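Local structure of uncharacterized protein BAD_0989 (Bifidobacterium adolescentis ATCC 15703, 3CYM) at residues L143-K149 with L171-L175; G39-A43 with V95-H99; L118-A124 with E199-L204. The protein probably acts as a ribonuclease D-like 3'-5' exonuclease that binds nucleic acid and shortens it from the 3' end. One frame throughout, in Å; residues are numbered along the deposited sequence.

Contact 1 (L143-K149 with L171-L175). With NA (sodium ion), chain B.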
loop_
_atom_site.group_PDB
_atom_site.type_symbol
_atom_site.label_atom_id
_atom_site.label_comp_id
_atom_site.label_asym_id
_atom_site.label_seq_id
_atom_site.Cartn_x
_atom_site.Cartn_y
_atom_site.Cartn_z
ATOM N N LEU A 143 -14.325 -19.176 -7.560
ATOM C CA LEU A 143 -13.784 -20.232 -8.414
ATOM C C LEU A 143 -13.721 -21.578 -7.689
ATOM O O LEU A 143 -13.523 -22.615 -8.320
ATOM C CB LEU A 143 -12.404 -19.833 -8.972
ATOM C CG LEU A 143 -12.265 -18.441 -9.621
ATOM C CD1 LEU A 143 -10.840 -18.169 -10.094
ATOM C CD2 LEU A 143 -13.263 -18.228 -10.776
ATOM N N GLY A 144 -13.907 -21.559 -6.368
ATOM C CA GLY A 144 -13.805 -22.768 -5.551
ATOM C C GLY A 144 -12.392 -23.312 -5.524
ATOM O O GLY A 144 -12.187 -24.524 -5.444
ATOM N N LEU A 145 -11.412 -22.414 -5.610
ATOM C CA LEU A 145 -10.002 -22.803 -5.605
ATOM C C LEU A 145 -9.221 -22.090 -4.511
ATOM O O LEU A 145 -9.326 -20.874 -4.352
ATOM C CB LEU A 145 -9.356 -22.558 -6.971
ATOM C CG LEU A 145 -9.850 -23.357 -8.177
ATOM C CD1 LEU A 145 -9.176 -22.837 -9.428
ATOM C CD2 LEU A 145 -9.597 -24.851 -8.019
ATOM N N THR A 146 -8.431 -22.868 -3.775
ATOM C CA THR A 146 -7.664 -22.397 -2.624
ATOM C C THR A 146 -6.208 -22.133 -3.023
ATOM O O THR A 146 -5.563 -22.980 -3.640
ATOM C CB THR A 146 -7.722 -23.437 -1.457
ATOM O OG1 THR A 146 -9.084 -23.633 -1.050
ATOM C CG2 THR A 146 -6.899 -22.986 -0.244
ATOM N N LEU A 147 -5.711 -20.946 -2.691
ATOM C CA LEU A 147 -4.293 -20.633 -2.811
ATOM C C LEU A 147 -3.701 -20.585 -1.402
ATOM O O LEU A 147 -4.188 -19.834 -0.551
ATOM C CB LEU A 147 -4.088 -19.288 -3.523
ATOM C CG LEU A 147 -4.753 -19.042 -4.887
ATOM C CD1 LEU A 147 -4.644 -17.575 -5.288
ATOM C CD2 LEU A 147 -4.172 -19.940 -5.985
ATOM N N ALA A 148 -2.681 -21.405 -1.146
ATOM C CA ALA A 148 -1.974 -21.379 0.140
ATOM C C ALA A 148 -0.916 -20.289 0.093
ATOM O O ALA A 148 0.181 -20.507 -0.415
ATOM C CB ALA A 148 -1.341 -22.729 0.434
ATOM N N LYS A 149 -1.248 -19.111 0.612
ATOM C CA LYS A 149 -0.408 -17.922 0.436
ATOM C C LYS A 149 0.797 -17.925 1.387
ATOM O O LYS A 149 0.809 -17.234 2.411
ATOM C CB LYS A 149 -1.258 -16.656 0.574
ATOM C CG LYS A 149 -2.371 -16.546 -0.479
ATOM C CD LYS A 149 -1.913 -15.792 -1.720
ATOM C CE LYS A 149 -2.079 -14.284 -1.535
ATOM N NZ LYS A 149 -1.083 -13.496 -2.314
ATOM N N LEU A 171 1.224 -18.223 -9.002
ATOM C CA LEU A 171 -0.139 -18.486 -8.537
ATOM C C LEU A 171 -0.958 -17.225 -8.259
ATOM O O LEU A 171 -2.179 -17.249 -8.367
ATOM C CB LEU A 171 -0.158 -19.445 -7.335
ATOM C CG LEU A 171 -0.007 -20.933 -7.693
ATOM C CD1 LEU A 171 0.321 -21.736 -6.437
ATOM C CD2 LEU A 171 -1.246 -21.501 -8.390
ATOM N N ASP A 172 -0.281 -16.122 -7.940
ATOM C CA ASP A 172 -0.949 -14.841 -7.717
ATOM C C ASP A 172 -1.536 -14.138 -8.956
ATOM O O ASP A 172 -2.421 -13.285 -8.814
ATOM C CB ASP A 172 -0.025 -13.891 -6.955
ATOM C CG ASP A 172 -0.247 -13.938 -5.461
ATOM O OD1 ASP A 172 -1.013 -14.796 -4.969
ATOM O OD2 ASP A 172 0.350 -13.087 -4.764
ATOM N N VAL A 173 -1.048 -14.483 -10.150
ATOM C CA VAL A 173 -1.654 -14.018 -11.417
ATOM C C VAL A 173 -2.415 -15.110 -12.178
ATOM O O VAL A 173 -3.131 -14.811 -13.126
ATOM C CB VAL A 173 -0.634 -13.373 -12.381
ATOM C CG1 VAL A 173 -0.050 -12.128 -11.785
ATOM C CG2 VAL A 173 0.455 -14.359 -12.775
ATOM N N GLU A 174 -2.260 -16.358 -11.736
ATOM C CA GLU A 174 -2.823 -17.561 -12.379
ATOM C C GLU A 174 -4.348 -17.569 -12.587
ATOM O O GLU A 174 -4.834 -18.125 -13.574
ATOM C CB GLU A 174 -2.359 -18.809 -11.597
ATOM C CG GLU A 174 -3.028 -20.180 -11.898
ATOM C CD GLU A 174 -2.683 -20.773 -13.264
ATOM O OE1 GLU A 174 -1.907 -20.157 -14.027
ATOM O OE2 GLU A 174 -3.206 -21.868 -13.585
ATOM N N LEU A 175 -5.094 -16.942 -11.683
ATOM C CA LEU A 175 -6.562 -17.029 -11.718
ATOM C C LEU A 175 -7.285 -15.708 -11.928
ATOM O O LEU A 175 -8.511 -15.666 -11.880
ATOM C CB LEU A 175 -7.088 -17.711 -10.447
ATOM C CG LEU A 175 -6.573 -19.132 -10.186
ATOM C CD1 LEU A 175 -6.893 -19.564 -8.771
ATOM C CD2 LEU A 175 -7.128 -20.116 -11.215
HETATM NA NA NA B . 1.270 -10.819 -4.460
HETATM O O HOH W 1 2.254 -11.203 -2.215
HETATM O O HOH W 2 -0.621 -9.416 -4.310
HETATM O O HOH W 3 2.140 -8.651 -4.123
#
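Lys149 and Asp172 meet at the metal site of the exonuclease domain, which belongs to the RNase H-like group. Asp172 OD2 binds the sodium ion at 2.5 Å, and three waters together with Asp44 and Glu46 complete the ion's shell. The lysine reaches across the carboxylate at about a right angle, and a chain bent at chi2 (-91°) and again at chi3 (-85°) brings its ammonium group to the Asp172 carboxylate. NZ lies 2.9 Å from Asp172 OD2 and 3.0 Å from Asp172 OD1, a forked salt bridge whose two hydrogen bonds are both weak; its stronger polar partner is the hydroxyl of Tyr168. A leucine in place of Lys149 would probably leave the metal-binding carboxylate without this positive neighbour, and Tyr168 without its ammonium partner.

Away from the ion the contact becomes leucine against leucine. Leu147 sets CD2 against two methyls, 3.9 Å from Leu175 CD1 and 4.1 Å from Leu171 CD2. Leu145 crosses Leu175 nearly at a right angle, its CD1 3.8 Å from Leu175 CD2, while Leu143 slides past in the opposite direction and sets CD1 against Leu175 CB. Branched, flexible leucines suit such interlocking of methyls. The extended chain turns Leu145 and Leu147 inward and Thr146 outward, after Gly144, with positive phi, has ended helix 135-143. That helix packs on Leu147 and Leu175 through Thr139, strand 145-146 pairs in parallel with strand 8-9, and Val173 of helix 163-174 touches strand 57-65.

Contact 2 (G39-A43 with V95-H99)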
loop_
_atom_site.group_PDB
_atom_site.type_symbol
_atom_site.label_atom_id
_atom_site.label_comp_id
_atom_site.label_asym_id
_atom_site.label_seq_id
_atom_site.Cartn_x
_atom_site.Cartn_y
_atom_site.Cartn_z
ATOM N N GLY A 39 -7.442 -10.866 -24.929
ATOM C CA GLY A 39 -8.065 -10.648 -23.629
ATOM C C GLY A 39 -7.184 -9.914 -22.633
ATOM O O GLY A 39 -6.156 -9.336 -22.998
ATOM N N SER A 40 -7.582 -9.976 -21.366
ATOM C CA SER A 40 -7.012 -9.153 -20.305
ATOM C C SER A 40 -5.641 -9.604 -19.798
ATOM O O SER A 40 -5.273 -10.775 -19.902
ATOM C CB SER A 40 -7.974 -9.097 -19.120
ATOM O OG SER A 40 -9.238 -8.597 -19.492
ATOM N N LEU A 41 -4.910 -8.652 -19.228
ATOM C CA LEU A 41 -3.608 -8.905 -18.639
ATOM C C LEU A 41 -3.736 -9.055 -17.123
ATOM O O LEU A 41 -3.999 -8.082 -16.413
ATOM C CB LEU A 41 -2.640 -7.766 -18.975
ATOM C CG LEU A 41 -1.179 -7.922 -18.526
ATOM C CD1 LEU A 41 -0.414 -8.922 -19.394
ATOM C CD2 LEU A 41 -0.472 -6.594 -18.530
ATOM N N ALA A 42 -3.577 -10.283 -16.637
ATOM C CA ALA A 42 -3.434 -10.536 -15.202
ATOM C C ALA A 42 -2.087 -9.979 -14.752
ATOM O O ALA A 42 -1.065 -10.303 -15.348
ATOM C CB ALA A 42 -3.506 -12.028 -14.930
ATOM N N ALA A 43 -2.084 -9.139 -13.715
ATOM C CA ALA A 43 -0.855 -8.492 -13.239
ATOM C C ALA A 43 -0.666 -8.554 -11.724
ATOM O O ALA A 43 -1.635 -8.655 -10.975
ATOM C CB ALA A 43 -0.792 -7.054 -13.710
ATOM N N VAL A 95 -7.031 -4.620 -20.679
ATOM C CA VAL A 95 -7.449 -4.448 -19.300
ATOM C C VAL A 95 -6.430 -5.118 -18.377
ATOM O O VAL A 95 -6.116 -6.290 -18.533
ATOM C CB VAL A 95 -8.875 -5.034 -19.073
ATOM C CG1 VAL A 95 -9.279 -4.962 -17.595
ATOM C CG2 VAL A 95 -9.902 -4.307 -19.930
ATOM N N TRP A 96 -5.898 -4.365 -17.438
ATOM C CA TRP A 96 -5.041 -4.935 -16.418
ATOM C C TRP A 96 -5.919 -5.394 -15.254
ATOM O O TRP A 96 -6.766 -4.638 -14.772
ATOM C CB TRP A 96 -4.025 -3.902 -15.950
ATOM C CG TRP A 96 -2.980 -3.533 -16.967
ATOM C CD1 TRP A 96 -3.182 -3.196 -18.273
ATOM C CD2 TRP A 96 -1.566 -3.431 -16.744
ATOM N NE1 TRP A 96 -1.987 -2.906 -18.881
ATOM C CE2 TRP A 96 -0.976 -3.044 -17.967
ATOM C CE3 TRP A 96 -0.739 -3.633 -15.632
ATOM C CZ2 TRP A 96 0.405 -2.854 -18.110
ATOM C CZ3 TRP A 96 0.633 -3.437 -15.775
ATOM C CH2 TRP A 96 1.186 -3.054 -17.004
ATOM N N ILE A 97 -5.749 -6.644 -14.836
ATOM C CA ILE A 97 -6.411 -7.154 -13.643
ATOM C C ILE A 97 -5.425 -7.144 -12.483
ATOM O O ILE A 97 -4.358 -7.782 -12.539
ATOM C CB ILE A 97 -6.978 -8.576 -13.821
ATOM C CG1 ILE A 97 -7.752 -8.706 -15.123
ATOM C CG2 ILE A 97 -7.893 -8.932 -12.668
ATOM C CD1 ILE A 97 -7.734 -10.104 -15.632
ATOM N N LEU A 98 -5.786 -6.398 -11.448
ATOM C CA LEU A 98 -4.977 -6.253 -10.251
ATOM C C LEU A 98 -5.884 -6.455 -9.048
ATOM O O LEU A 98 -7.064 -6.111 -9.095
ATOM C CB LEU A 98 -4.343 -4.858 -10.198
ATOM C CG LEU A 98 -3.023 -4.559 -10.931
ATOM C CD1 LEU A 98 -3.207 -4.378 -12.421
ATOM C CD2 LEU A 98 -2.370 -3.312 -10.364
ATOM N N HIS A 99 -5.344 -7.050 -7.989
ATOM C CA HIS A 99 -6.062 -7.173 -6.723
ATOM C C HIS A 99 -5.494 -6.108 -5.807
ATOM O O HIS A 99 -4.318 -6.187 -5.441
ATOM C CB HIS A 99 -5.865 -8.568 -6.112
ATOM C CG HIS A 99 -6.778 -8.854 -4.961
ATOM N ND1 HIS A 99 -8.065 -9.320 -5.128
ATOM C CD2 HIS A 99 -6.600 -8.716 -3.625
ATOM C CE1 HIS A 99 -8.635 -9.468 -3.947
ATOM N NE2 HIS A 99 -7.768 -9.109 -3.018
HETATM O O HOH W 4 -2.688 -8.424 -8.611
#
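The carbonyl oxygen of Leu41 takes one hydrogen bond and one CA-H...O contact from strand 95-98. The N-H of Ile97 points almost straight at it (170° at the hydrogen), with Ile97 N 2.8 Å from Leu41 O, and Trp96 CA lies 3.3 Å from Leu41 O in the CA-H...O contact. On either side of this bond the ladder continues: Leu41 N donates to Val95 O at 2.7 Å and Ala43 N to Ile97 O at 2.9 Å. These bonds make two parallel neighbours in the central sheet, with Leu41 beside Trp96 and Ala42 beside Ile97.

Side chains divide between the two faces. On that of Leu41 and Trp96, the leucine holds CG anti to its own N (chi1 -175°), which lays its side chain alongside the indole, both pointing the same way. Its CD2 sits over the ring, 3.8 Å from the centroid of the six-membered ring of Trp96 and 16° off the normal, a CH-pi contact that pairs a broad flat residue with a methyl able to settle on it. Phe108 meets the same indole edge-to-face. On the other face Ser40 CB touches Ile97 CD1 at 3.6 Å, and Ser40 OG bonds to Glu180 of helix 176-190. Small Ala42 suits that face, where Leu176 of the same helix touches it.

Where the strands diverge, a water spans them, 2.6 Å from Ala43 O, to which it donates, and accepting from His99 N. The chemistry thus implies direct backbone pairing as far as Ala43, where a water takes over beside the metal ligand Asp44.

Contact 3 (L118-A124 with E199-L204)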
loop_
_atom_site.group_PDB
_atom_site.type_symbol
_atom_site.label_atom_id
_atom_site.label_comp_id
_atom_site.label_asym_id
_atom_site.label_seq_id
_atom_site.Cartn_x
_atom_site.Cartn_y
_atom_site.Cartn_z
ATOM N N LEU A 118 -8.480 -0.886 -16.301
ATOM C CA LEU A 118 -8.301 -1.621 -15.053
ATOM C C LEU A 118 -9.545 -2.383 -14.651
ATOM O O LEU A 118 -10.659 -1.891 -14.799
ATOM C CB LEU A 118 -7.927 -0.651 -13.929
ATOM C CG LEU A 118 -7.577 -1.178 -12.538
ATOM C CD1 LEU A 118 -6.249 -1.921 -12.574
ATOM C CD2 LEU A 118 -7.519 -0.011 -11.579
ATOM N N PHE A 119 -9.345 -3.601 -14.161
ATOM C CA PHE A 119 -10.343 -4.275 -13.354
ATOM C C PHE A 119 -9.679 -4.612 -12.034
ATOM O O PHE A 119 -8.744 -5.412 -11.989
ATOM C CB PHE A 119 -10.875 -5.541 -14.025
ATOM C CG PHE A 119 -12.050 -6.148 -13.315
ATOM C CD1 PHE A 119 -13.339 -5.848 -13.711
ATOM C CD2 PHE A 119 -11.871 -7.020 -12.240
ATOM C CE1 PHE A 119 -14.437 -6.392 -13.039
ATOM C CE2 PHE A 119 -12.961 -7.570 -11.573
ATOM C CZ PHE A 119 -14.242 -7.258 -11.976
ATOM N N ASP A 120 -10.161 -3.997 -10.960
ATOM C CA ASP A 120 -9.629 -4.277 -9.632
ATOM C C ASP A 120 -10.497 -5.338 -8.941
ATOM O O ASP A 120 -11.650 -5.075 -8.587
ATOM C CB ASP A 120 -9.520 -2.982 -8.810
ATOM C CG ASP A 120 -8.641 -3.118 -7.571
ATOM O OD1 ASP A 120 -8.573 -4.199 -6.944
ATOM O OD2 ASP A 120 -8.032 -2.098 -7.194
ATOM N N THR A 121 -9.939 -6.535 -8.746
ATOM C CA THR A 121 -10.700 -7.636 -8.145
ATOM C C THR A 121 -10.969 -7.416 -6.654
ATOM O O THR A 121 -11.886 -8.011 -6.108
ATOM C CB THR A 121 -10.045 -9.032 -8.350
ATOM O OG1 THR A 121 -8.685 -9.004 -7.907
ATOM C CG2 THR A 121 -10.101 -9.466 -9.805
ATOM N N GLU A 122 -10.170 -6.575 -5.995
ATOM C CA GLU A 122 -10.441 -6.259 -4.608
ATOM C C GLU A 122 -11.592 -5.277 -4.541
ATOM O O GLU A 122 -12.530 -5.495 -3.793
ATOM C CB GLU A 122 -9.214 -5.719 -3.857
ATOM C CG GLU A 122 -9.542 -5.320 -2.409
ATOM C CD GLU A 122 -8.358 -5.348 -1.462
ATOM O OE1 GLU A 122 -8.016 -4.275 -0.931
ATOM O OE2 GLU A 122 -7.777 -6.434 -1.240
ATOM N N ILE A 123 -11.527 -4.218 -5.344
ATOM C CA ILE A 123 -12.594 -3.216 -5.383
ATOM C C ILE A 123 -13.958 -3.832 -5.725
ATOM O O ILE A 123 -14.957 -3.571 -5.040
ATOM C CB ILE A 123 -12.222 -2.043 -6.324
ATOM C CG1 ILE A 123 -11.092 -1.214 -5.699
ATOM C CG2 ILE A 123 -13.438 -1.182 -6.636
ATOM C CD1 ILE A 123 -10.639 -0.024 -6.526
ATOM N N ALA A 124 -13.978 -4.671 -6.762
ATOM C CA ALA A 124 -15.167 -5.429 -7.158
ATOM C C ALA A 124 -15.712 -6.336 -6.048
ATOM O O ALA A 124 -16.916 -6.373 -5.822
ATOM C CB ALA A 124 -14.883 -6.237 -8.411
ATOM N N GLU A 199 -15.100 3.146 -10.063
ATOM C CA GLU A 199 -14.116 2.900 -9.028
ATOM C C GLU A 199 -12.788 2.481 -9.632
ATOM O O GLU A 199 -11.738 2.761 -9.056
ATOM C CB GLU A 199 -14.606 1.855 -8.029
ATOM C CG GLU A 199 -15.744 2.303 -7.132
ATOM C CD GLU A 199 -15.405 3.528 -6.317
ATOM O OE1 GLU A 199 -16.024 4.584 -6.571
ATOM O OE2 GLU A 199 -14.521 3.441 -5.434
ATOM N N PHE A 200 -12.836 1.829 -10.796
ATOM C CA PHE A 200 -11.619 1.437 -11.518
ATOM C C PHE A 200 -10.942 2.659 -12.152
ATOM O O PHE A 200 -9.721 2.864 -12.008
ATOM C CB PHE A 200 -11.924 0.413 -12.615
ATOM C CG PHE A 200 -12.606 -0.834 -12.131
ATOM C CD1 PHE A 200 -12.431 -1.302 -10.829
ATOM C CD2 PHE A 200 -13.406 -1.567 -13.004
ATOM C CE1 PHE A 200 -13.067 -2.454 -10.406
ATOM C CE2 PHE A 200 -14.036 -2.721 -12.594
ATOM C CZ PHE A 200 -13.867 -3.174 -11.299
ATOM N N ASP A 201 -11.746 3.452 -12.864
ATOM C CA ASP A 201 -11.317 4.728 -13.429
ATOM C C ASP A 201 -10.558 5.595 -12.420
ATOM O O ASP A 201 -9.486 6.109 -12.724
ATOM C CB ASP A 201 -12.533 5.509 -13.931
ATOM C CG ASP A 201 -13.125 4.937 -15.206
ATOM O OD1 ASP A 201 -12.491 4.076 -15.849
ATOM O OD2 ASP A 201 -14.236 5.369 -15.571
ATOM N N TYR A 202 -11.131 5.737 -11.226
ATOM C CA TYR A 202 -10.573 6.541 -10.144
ATOM C C TYR A 202 -9.288 5.949 -9.546
ATOM O O TYR A 202 -8.340 6.689 -9.246
ATOM C CB TYR A 202 -11.636 6.724 -9.056
ATOM C CG TYR A 202 -11.151 7.371 -7.774
ATOM C CD1 TYR A 202 -10.945 8.748 -7.698
ATOM C CD2 TYR A 202 -10.932 6.604 -6.624
ATOM C CE1 TYR A 202 -10.517 9.340 -6.511
ATOM C CE2 TYR A 202 -10.501 7.185 -5.438
ATOM C CZ TYR A 202 -10.299 8.548 -5.389
ATOM O OH TYR A 202 -9.877 9.120 -4.216
ATOM N N ALA A 203 -9.273 4.629 -9.357
ATOM C CA ALA A 203 -8.100 3.916 -8.827
ATOM C C ALA A 203 -6.897 4.025 -9.761
ATOM O O ALA A 203 -5.762 4.163 -9.306
ATOM C CB ALA A 203 -8.436 2.467 -8.583
ATOM N N LEU A 204 -7.163 3.975 -11.066
ATOM C CA LEU A 204 -6.124 4.091 -12.088
ATOM C C LEU A 204 -5.560 5.504 -12.123
ATOM O O LEU A 204 -4.352 5.687 -12.283
ATOM C CB LEU A 204 -6.688 3.698 -13.454
ATOM C CG LEU A 204 -5.735 3.581 -14.646
ATOM C CD1 LEU A 204 -4.678 2.503 -14.417
ATOM C CD2 LEU A 204 -6.528 3.274 -15.903
#
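Phe200 leaves helix 193-207 toward strand 117-120, its CB 3.4 Å from Leu118 O. With CG anti to its carbonyl carbon (chi1 -57°), the ring lies against the strand backbone. One rim atom, CD2, remains beside Leu118 O; CD1 and CE1 lie against the next peptide, Phe200 CE1 being 3.3 Å from Asp120 N, which stands over the ring face toward its rim. Over the centre of that face is Phe119 CA, 4.0 Å from the Phe200 centroid and 8° off the normal, a CH-pi contact. Farther out, Phe200 CE2 comes within 3.4 Å of Phe119 CD1, and CZ hangs over one face of the Phe119 ring; the two planes are inclined at 53°. Ala124 CB meets the Phe200 ring at its edge, near CZ, where the small methyl fits against the rim.

Around the ring, aliphatic groups fill in. Ile123 places CG2 3.5 Å from Glu199 CB, and its CD1 touches Ala203 CB, which Leu118 CD2 also reaches at 4.0 Å. The small alanine thus serves two partners. Asp120 ends the strand and N-caps the following helix: OD1 accepts from Glu122 N at 3.0 Å and weakly from Ile123 N, while OD2 bonds to Ser101.

No hydrogen bond joins the two segments. Phe119 uses its backbone to pair with strand 95-98, so Leu118 O and Asp120 N face the opposite way, where another strand might have paired. The chemistry implies that this outermost strand is closed off by an aromatic ring and apolar packing.

Contacts 2 and 3 are buried and share a sheet: strand 95-98 lies between strands 40-47 and 117-120, so contact 2 joins two inner strands, and contact 3 covers the outermost one with a helix. Trp96 O to Phe119 N and His99 ND1 to Thr121 OG1 are probable bonds between them. Contact 1 is only partly buried, touching contact 2 where Val173 packs on Ala42 and Ala43. Chemistry follows place: backbone hydrogen bonds in the sheet's interior, aromatic and aliphatic packing where a helix meets its edge, and leucine packing giving way to charge and metal in contact 1. Contacts 1 and 3 do not touch, their nearest atoms being about 7 Å apart.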